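Local coordinates for glycine cleavage system H protein (PDB 3IFT) that probably carries the methylamine group of glycine from the P protein to the T protein of the glycine cleavage system on a covalently bound lipoyl cofactor, at residues 22-27 with 103-108; 90-93 with 98-101; 113-116 with 122-125. All coordinates share one frame; numbering follows the deposited sequence.

Contact 1: 22-27 with 103-108; sequences HEWIRR and DPYGAG
Trp24 and Arg26, on strand 23-29 of the antiparallel sheet of this lipoyl-binding fold, reach across to a type I beta turn, Asp103 to Gly106, and take hold of two successive carbonyls. Trp24 NE1 donates to Pro104 O at 2.9 Å, a bent bond (130° at the hydrogen) whose donor stands above the carbonyl plane. Arg26 binds the next carbonyl more squarely: Tyr105 O lies in the guanidinium plane and Arg26 NH2 in turn in the carbonyl plane, 2.9 Å apart and nearly straight, while NH1 adds a weak second bond. A water accepts from Arg26 NH1 and donates to Tyr105 O. Above one face of the indole sits Tyr105 CD1, and CE1 comes within 3.3 Å of Trp24 CD1; the rings meet obliquely, planes at 57°. The bend of the arginine chain at chi3 (-70°) sets one face of the guanidinium against Trp24 CZ3, off toward its rim.

Further out, Tyr105 OH is hydrogen-bonded to Asp11 O and Asp39 N, fixing the far end of the phenol. The turn is braced from within by Asp103, whose backbone O accepts from Gly106 N and Gly108 N from opposite faces of its plane, and whose OD2 receives Ala107 N at 2.8 Å.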
loop_
_atom_site.group_PDB
_atom_site.type_symbol
_atom_site.label_atom_id
_atom_site.label_comp_id
_atom_site.label_asym_id
_atom_site.label_seq_id
_atom_site.Cartn_x
_atom_site.Cartn_y
_atom_site.Cartn_z
ATOM N N HIS A 22 1.330 -7.389 2.364
ATOM C CA HIS A 22 0.929 -6.476 3.441
ATOM C C HIS A 22 0.761 -5.060 2.987
ATOM O O HIS A 22 1.042 -4.105 3.717
ATOM C CB HIS A 22 1.902 -6.541 4.627
ATOM C CG HIS A 22 2.291 -7.943 4.979
ATOM N ND1 HIS A 22 1.409 -8.833 5.547
ATOM C CD2 HIS A 22 3.442 -8.625 4.784
ATOM C CE1 HIS A 22 2.003 -10.002 5.700
ATOM N NE2 HIS A 22 3.234 -9.908 5.235
ATOM N N GLU A 23 0.258 -4.925 1.778
ATOM C CA GLU A 23 -0.186 -3.648 1.315
ATOM C C GLU A 23 -1.669 -3.641 1.321
ATOM O O GLU A 23 -2.301 -4.683 1.217
ATOM C CB GLU A 23 0.367 -3.339 -0.045
ATOM C CG GLU A 23 1.845 -3.021 0.092
ATOM C CD GLU A 23 2.568 -2.844 -1.213
ATOM O OE1 GLU A 23 1.940 -2.380 -2.186
ATOM O OE2 GLU A 23 3.774 -3.168 -1.251
ATOM N N TRP A 24 -2.222 -2.453 1.479
ATOM C CA TRP A 24 -3.653 -2.309 1.378
ATOM C C TRP A 24 -3.929 -1.421 0.204
ATOM O O TRP A 24 -3.077 -0.651 -0.229
ATOM C CB TRP A 24 -4.291 -1.773 2.660
ATOM C CG TRP A 24 -3.736 -0.494 3.152
ATOM C CD1 TRP A 24 -2.728 -0.350 4.056
ATOM C CD2 TRP A 24 -4.119 0.833 2.762
ATOM N NE1 TRP A 24 -2.482 0.999 4.289
ATOM C CE2 TRP A 24 -3.313 1.745 3.509
ATOM C CE3 TRP A 24 -5.047 1.346 1.865
ATOM C CZ2 TRP A 24 -3.398 3.143 3.350
ATOM C CZ3 TRP A 24 -5.155 2.714 1.739
ATOM C CH2 TRP A 24 -4.321 3.601 2.466
ATOM N N ILE A 25 -5.142 -1.551 -0.293
ATOM C CA ILE A 25 -5.576 -0.881 -1.507
ATOM C C ILE A 25 -6.966 -0.416 -1.204
ATOM O O ILE A 25 -7.850 -1.232 -0.872
ATOM C CB ILE A 25 -5.591 -1.836 -2.710
ATOM C CG1 ILE A 25 -4.188 -2.382 -2.943
ATOM C CG2 ILE A 25 -6.101 -1.095 -3.983
ATOM C CD1 ILE A 25 -3.939 -3.759 -2.359
ATOM N N ARG A 26 -7.124 0.902 -1.234
ATOM C CA ARG A 26 -8.409 1.528 -1.099
ATOM C C ARG A 26 -8.855 2.121 -2.422
ATOM O O ARG A 26 -8.154 2.944 -3.009
ATOM C CB ARG A 26 -8.357 2.643 -0.081
ATOM C CG ARG A 26 -9.722 3.262 0.145
ATOM C CD ARG A 26 -9.624 4.421 1.124
ATOM N NE ARG A 26 -9.344 3.906 2.440
ATOM C CZ ARG A 26 -8.311 4.227 3.205
ATOM N NH1 ARG A 26 -7.445 5.164 2.842
ATOM N NH2 ARG A 26 -8.182 3.626 4.393
ATOM N N ARG A 27 -10.040 1.763 -2.871
ATOM C CA ARG A 27 -10.533 2.402 -4.085
ATOM C C ARG A 27 -10.927 3.818 -3.734
ATOM O O ARG A 27 -11.873 4.017 -3.015
ATOM C CB ARG A 27 -11.729 1.661 -4.637
ATOM C CG ARG A 27 -12.299 2.378 -5.821
ATOM C CD ARG A 27 -13.300 1.510 -6.530
ATOM N NE ARG A 27 -13.351 1.861 -7.946
ATOM C CZ ARG A 27 -13.672 1.017 -8.911
ATOM N NH1 ARG A 27 -13.990 -0.246 -8.615
ATOM N NH2 ARG A 27 -13.693 1.440 -10.171
ATOM N N ASP A 103 -0.597 5.629 11.705
ATOM C CA ASP A 103 -1.888 5.675 11.060
ATOM C C ASP A 103 -1.832 5.015 9.681
ATOM O O ASP A 103 -2.066 5.660 8.670
ATOM C CB ASP A 103 -2.372 7.126 11.028
ATOM C CG ASP A 103 -3.797 7.252 10.577
ATOM O OD1 ASP A 103 -4.556 6.251 10.627
ATOM O OD2 ASP A 103 -4.141 8.358 10.126
ATOM N N PRO A 104 -1.532 3.711 9.662
ATOM C CA PRO A 104 -1.157 3.016 8.422
ATOM C C PRO A 104 -2.203 3.075 7.329
ATOM O O PRO A 104 -1.860 3.075 6.165
ATOM C CB PRO A 104 -0.957 1.566 8.878
ATOM C CG PRO A 104 -1.637 1.477 10.195
ATOM C CD PRO A 104 -1.496 2.799 10.824
ATOM N N TYR A 105 -3.461 3.130 7.729
ATOM C CA TYR A 105 -4.592 3.220 6.816
ATOM C C TYR A 105 -5.100 4.637 6.591
ATOM O O TYR A 105 -6.021 4.823 5.825
ATOM C CB TYR A 105 -5.724 2.372 7.319
ATOM C CG TYR A 105 -5.316 0.962 7.551
ATOM C CD1 TYR A 105 -4.891 0.171 6.495
ATOM C CD2 TYR A 105 -5.316 0.414 8.838
ATOM C CE1 TYR A 105 -4.515 -1.141 6.691
ATOM C CE2 TYR A 105 -4.923 -0.890 9.037
ATOM C CZ TYR A 105 -4.534 -1.663 7.957
ATOM O OH TYR A 105 -4.144 -2.950 8.122
ATOM N N GLY A 106 -4.516 5.628 7.254
ATOM C CA GLY A 106 -5.064 6.992 7.193
ATOM C C GLY A 106 -4.003 7.879 6.619
ATOM O O GLY A 106 -3.698 7.790 5.435
ATOM N N ALA A 107 -3.393 8.690 7.490
ATOM C CA ALA A 107 -2.395 9.675 7.111
ATOM C C ALA A 107 -1.089 9.016 6.715
ATOM O O ALA A 107 -0.223 9.661 6.184
ATOM C CB ALA A 107 -2.145 10.647 8.319
ATOM N N GLY A 108 -0.936 7.730 7.022
ATOM C CA GLY A 108 0.258 7.017 6.685
ATOM C C GLY A 108 0.202 6.367 5.329
ATOM O O GLY A 108 1.085 5.606 5.003
HETATM O O HOH W 1 -5.561 7.184 3.847
#

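Contact 2: 90-93 with 98-101; sequences NSDL and QLVN
Leu93 and Leu99 meet where a short, weakly bonded helical turn, 92-95, packs against helix 99-102, the two following each other in the connection between strands 84-89 and 111-114 of the lipoyl-binding fold. The close-packed part is wholly apolar. Leu93 sends both methyls across: CD1 lies 3.6 Å from Val100 CG2, and CD2 touches that same methyl as well as Leu99 CB, the latter at 3.7 Å. Val100 CG2 is thus met by both branches of one leucine, and the two side chains cross at about a right angle. With Leu93 CG anti to its carbonyl carbon (chi1 -55°), the isobutyl end swings closer to helix 99-102 than its CB direction alone would bring it. Leu110 lies against both Leu93 and Val100, and strand 48-52 closes the buried side, with Val51 touching Leu93 and Val48 touching Val100.

Toward solvent the contact thins to the reach of one methyl, Leu99 CD1. Leu99 points its side chain at the first helix, but this methyl finds the CB of exposed Asp92, at 3.5 Å, and stands 4.2 Å from Leu93 CD2. No hydrogen bond joins the two segments; Asn90 serves the start of the first helix instead. Leu93 N bonds back to Asn90 O, and Asn90 ND2 is held by Ala107 O and Trp109 O, which leaves the other end of the amide turned toward the helix. There Asn90 OD1 caps Asp92 N at 3.1 Å, with the donor 50° above the plane of the amide.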
loop_
_atom_site.group_PDB
_atom_site.type_symbol
_atom_site.label_atom_id
_atom_site.label_comp_id
_atom_site.label_asym_id
_atom_site.label_seq_id
_atom_site.Cartn_x
_atom_site.Cartn_y
_atom_site.Cartn_z
ATOM N N ASN A 90 2.502 10.313 -0.770
ATOM C CA ASN A 90 2.154 11.000 0.462
ATOM C C ASN A 90 3.328 11.811 0.932
ATOM O O ASN A 90 4.253 11.263 1.558
ATOM C CB ASN A 90 1.733 10.013 1.524
ATOM C CG ASN A 90 1.333 10.694 2.812
ATOM O OD1 ASN A 90 1.322 11.936 2.908
ATOM N ND2 ASN A 90 0.995 9.894 3.805
ATOM N N SER A 91 3.301 13.111 0.637
ATOM C CA SER A 91 4.459 13.962 0.937
ATOM C C SER A 91 4.760 14.089 2.424
ATOM O O SER A 91 5.880 14.419 2.814
ATOM C CB SER A 91 4.338 15.368 0.302
ATOM O OG SER A 91 3.340 16.162 0.906
ATOM N N ASP A 92 3.753 13.839 3.246
ATOM C CA ASP A 92 3.915 13.920 4.688
ATOM C C ASP A 92 4.956 12.991 5.247
ATOM O O ASP A 92 5.539 13.268 6.316
ATOM C CB ASP A 92 2.604 13.647 5.386
ATOM C CG ASP A 92 1.580 14.692 5.102
ATOM O OD1 ASP A 92 1.953 15.806 4.701
ATOM O OD2 ASP A 92 0.406 14.411 5.318
ATOM N N LEU A 93 5.211 11.900 4.529
ATOM C CA LEU A 93 6.100 10.858 5.018
ATOM C C LEU A 93 7.532 11.276 4.922
ATOM O O LEU A 93 8.407 10.641 5.530
ATOM C CB LEU A 93 5.897 9.555 4.230
ATOM C CG LEU A 93 4.478 9.020 4.204
ATOM C CD1 LEU A 93 4.423 7.647 3.573
ATOM C CD2 LEU A 93 3.861 9.007 5.625
ATOM N N GLN A 98 6.736 8.159 10.361
ATOM C CA GLN A 98 6.037 7.324 11.326
ATOM C C GLN A 98 4.523 7.455 11.266
ATOM O O GLN A 98 3.837 6.740 11.945
ATOM C CB GLN A 98 6.523 7.568 12.750
ATOM C CG GLN A 98 7.864 6.889 13.019
ATOM C CD GLN A 98 8.381 7.159 14.419
ATOM O OE1 GLN A 98 7.598 7.379 15.345
ATOM N NE2 GLN A 98 9.686 7.189 14.565
ATOM N N LEU A 99 4.003 8.340 10.439
ATOM C CA LEU A 99 2.580 8.280 10.062
ATOM C C LEU A 99 2.194 6.908 9.553
ATOM O O LEU A 99 1.058 6.463 9.731
ATOM C CB LEU A 99 2.248 9.319 8.995
ATOM C CG LEU A 99 2.236 10.769 9.480
ATOM C CD1 LEU A 99 2.154 11.708 8.298
ATOM C CD2 LEU A 99 1.063 10.981 10.443
ATOM N N VAL A 100 3.120 6.261 8.863
ATOM C CA VAL A 100 2.901 4.894 8.382
ATOM C C VAL A 100 2.629 3.975 9.569
ATOM O O VAL A 100 1.709 3.149 9.561
ATOM C CB VAL A 100 4.124 4.420 7.559
ATOM C CG1 VAL A 100 3.949 2.987 7.104
ATOM C CG2 VAL A 100 4.316 5.316 6.346
ATOM N N ASN A 101 3.396 4.161 10.632
ATOM C CA ASN A 101 3.187 3.381 11.864
ATOM C C ASN A 101 1.985 3.836 12.666
ATOM O O ASN A 101 1.220 3.035 13.169
ATOM C CB ASN A 101 4.390 3.544 12.783
ATOM C CG ASN A 101 5.648 3.143 12.155
ATOM O OD1 ASN A 101 6.495 3.989 11.845
ATOM N ND2 ASN A 101 5.848 1.834 12.009
#

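Contact 3: 113-116 with 122-125; sequences IQVD and ALES
Val115 and Leu123 bury the most surface in this contact, with a smaller share from Ala122. It is apolar packing of the first turn of a helix, reached by a short connection from strand 111-114, against the end of that strand and its sheet neighbour, away from the lipoyl site. Val115 follows directly on the strand and points its side chain toward the start of helix 123-126. Its CG1 meets Leu123 CD1 at 3.4 Å, tighter than usual for two methyl carbons, and the side chains cross at about a right angle. The other branch, CG2, lies 3.8 Å from Leu123 N and 4.4 Å from Ala122 C, so it packs against the backbone at the head of the helix. Ala122, at the N-cap position, turns its own methyl away from Val115 and contributes mainly through its main chain. No hydrogen bond crosses between the segments.

The pair is part of a wider apolar cluster: Ile82 touches both Val115 and Leu123, and Val120, in the connection between the segments, touches Val115. Backbone bonding of Val115 with Asp31 ties it to the turn before strand 32-37, and Leu123 rests on Val33 of that strand, so helix 123-126 lies beside strands 111-114 and 32-37, neighbours in the middle of the six-stranded sheet.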
loop_
_atom_site.group_PDB
_atom_site.type_symbol
_atom_site.label_atom_id
_atom_site.label_comp_id
_atom_site.label_asym_id
_atom_site.label_seq_id
_atom_site.Cartn_x
_atom_site.Cartn_y
_atom_site.Cartn_z
ATOM N N ILE A 113 -2.477 4.915 -7.091
ATOM C CA ILE A 113 -2.222 4.427 -8.429
ATOM C C ILE A 113 -3.502 4.748 -9.154
ATOM O O ILE A 113 -4.594 4.552 -8.638
ATOM C CB ILE A 113 -1.858 2.927 -8.476
ATOM C CG1 ILE A 113 -0.589 2.682 -7.635
ATOM C CG2 ILE A 113 -1.674 2.475 -9.923
ATOM C CD1 ILE A 113 -0.263 1.233 -7.363
ATOM N N GLN A 114 -3.354 5.361 -10.314
ATOM C CA GLN A 114 -4.496 5.692 -11.130
ATOM C C GLN A 114 -4.427 4.738 -12.310
ATOM O O GLN A 114 -3.353 4.475 -12.834
ATOM C CB GLN A 114 -4.404 7.147 -11.578
ATOM C CG GLN A 114 -5.638 7.683 -12.207
ATOM C CD GLN A 114 -5.539 9.168 -12.524
ATOM O OE1 GLN A 114 -4.509 9.792 -12.318
ATOM N NE2 GLN A 114 -6.621 9.732 -13.054
ATOM N N VAL A 115 -5.567 4.191 -12.676
ATOM C CA VAL A 115 -5.653 3.289 -13.799
ATOM C C VAL A 115 -6.458 3.988 -14.861
ATOM O O VAL A 115 -7.471 4.660 -14.599
ATOM C CB VAL A 115 -6.314 1.942 -13.446
ATOM C CG1 VAL A 115 -5.922 1.507 -12.023
ATOM C CG2 VAL A 115 -7.825 2.037 -13.576
ATOM N N ASP A 116 -5.963 3.868 -16.067
ATOM C CA ASP A 116 -6.780 4.067 -17.208
ATOM C C ASP A 116 -7.054 2.690 -17.812
ATOM O O ASP A 116 -6.111 2.007 -18.252
ATOM C CB ASP A 116 -6.056 4.957 -18.207
ATOM C CG ASP A 116 -7.008 5.747 -19.021
ATOM O OD1 ASP A 116 -7.919 6.338 -18.393
ATOM O OD2 ASP A 116 -6.866 5.760 -20.266
ATOM N N ALA A 122 -8.753 -2.234 -16.115
ATOM C CA ALA A 122 -9.779 -1.538 -15.381
ATOM C C ALA A 122 -9.665 -1.990 -13.949
ATOM O O ALA A 122 -9.282 -3.131 -13.657
ATOM C CB ALA A 122 -11.162 -1.871 -15.927
ATOM N N LEU A 123 -10.009 -1.068 -13.062
ATOM C CA LEU A 123 -9.929 -1.298 -11.646
ATOM C C LEU A 123 -10.805 -2.457 -11.212
ATOM O O LEU A 123 -10.346 -3.294 -10.463
ATOM C CB LEU A 123 -10.323 -0.030 -10.905
ATOM C CG LEU A 123 -9.547 0.230 -9.635
ATOM C CD1 LEU A 123 -8.073 -0.065 -9.849
ATOM C CD2 LEU A 123 -9.799 1.693 -9.211
ATOM N N GLU A 124 -12.062 -2.476 -11.653
ATOM C CA GLU A 124 -13.005 -3.545 -11.338
ATOM C C GLU A 124 -12.261 -4.885 -11.392
ATOM O O GLU A 124 -12.226 -5.647 -10.419
ATOM C CB GLU A 124 -14.157 -3.536 -12.346
ATOM N N SER A 125 -11.605 -5.102 -12.520
ATOM C CA SER A 125 -10.834 -6.307 -12.771
ATOM C C SER A 125 -9.542 -6.379 -11.957
ATOM O O SER A 125 -9.324 -7.366 -11.281
ATOM C CB SER A 125 -10.573 -6.422 -14.261
ATOM O OG SER A 125 -11.851 -6.521 -14.892
#

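Overall arrangement
Contact 1 lies nearest the centre of the chain and is the only one of the three with hydrogen bonds across it, mixing ring packing with side-chain grips on turn carbonyls; it is partly buried. Contacts 2 and 3 are apolar, their centres about 24 Å apart on opposite sides of the chain's centre. Contact 3, though the farthest from that centre, is buried, whereas contact 2 has an exposed side at Asp92. Contact 2 is nested within the loop closed by contact 1 and touches it directly, Gly108 packing on Leu99 and Val100. Contacts 1 and 3 reach the same six-stranded sheet, and Arg27 NH2 lies 3.7 Å from Leu123 CB. Contact 2 instead joins two short helices.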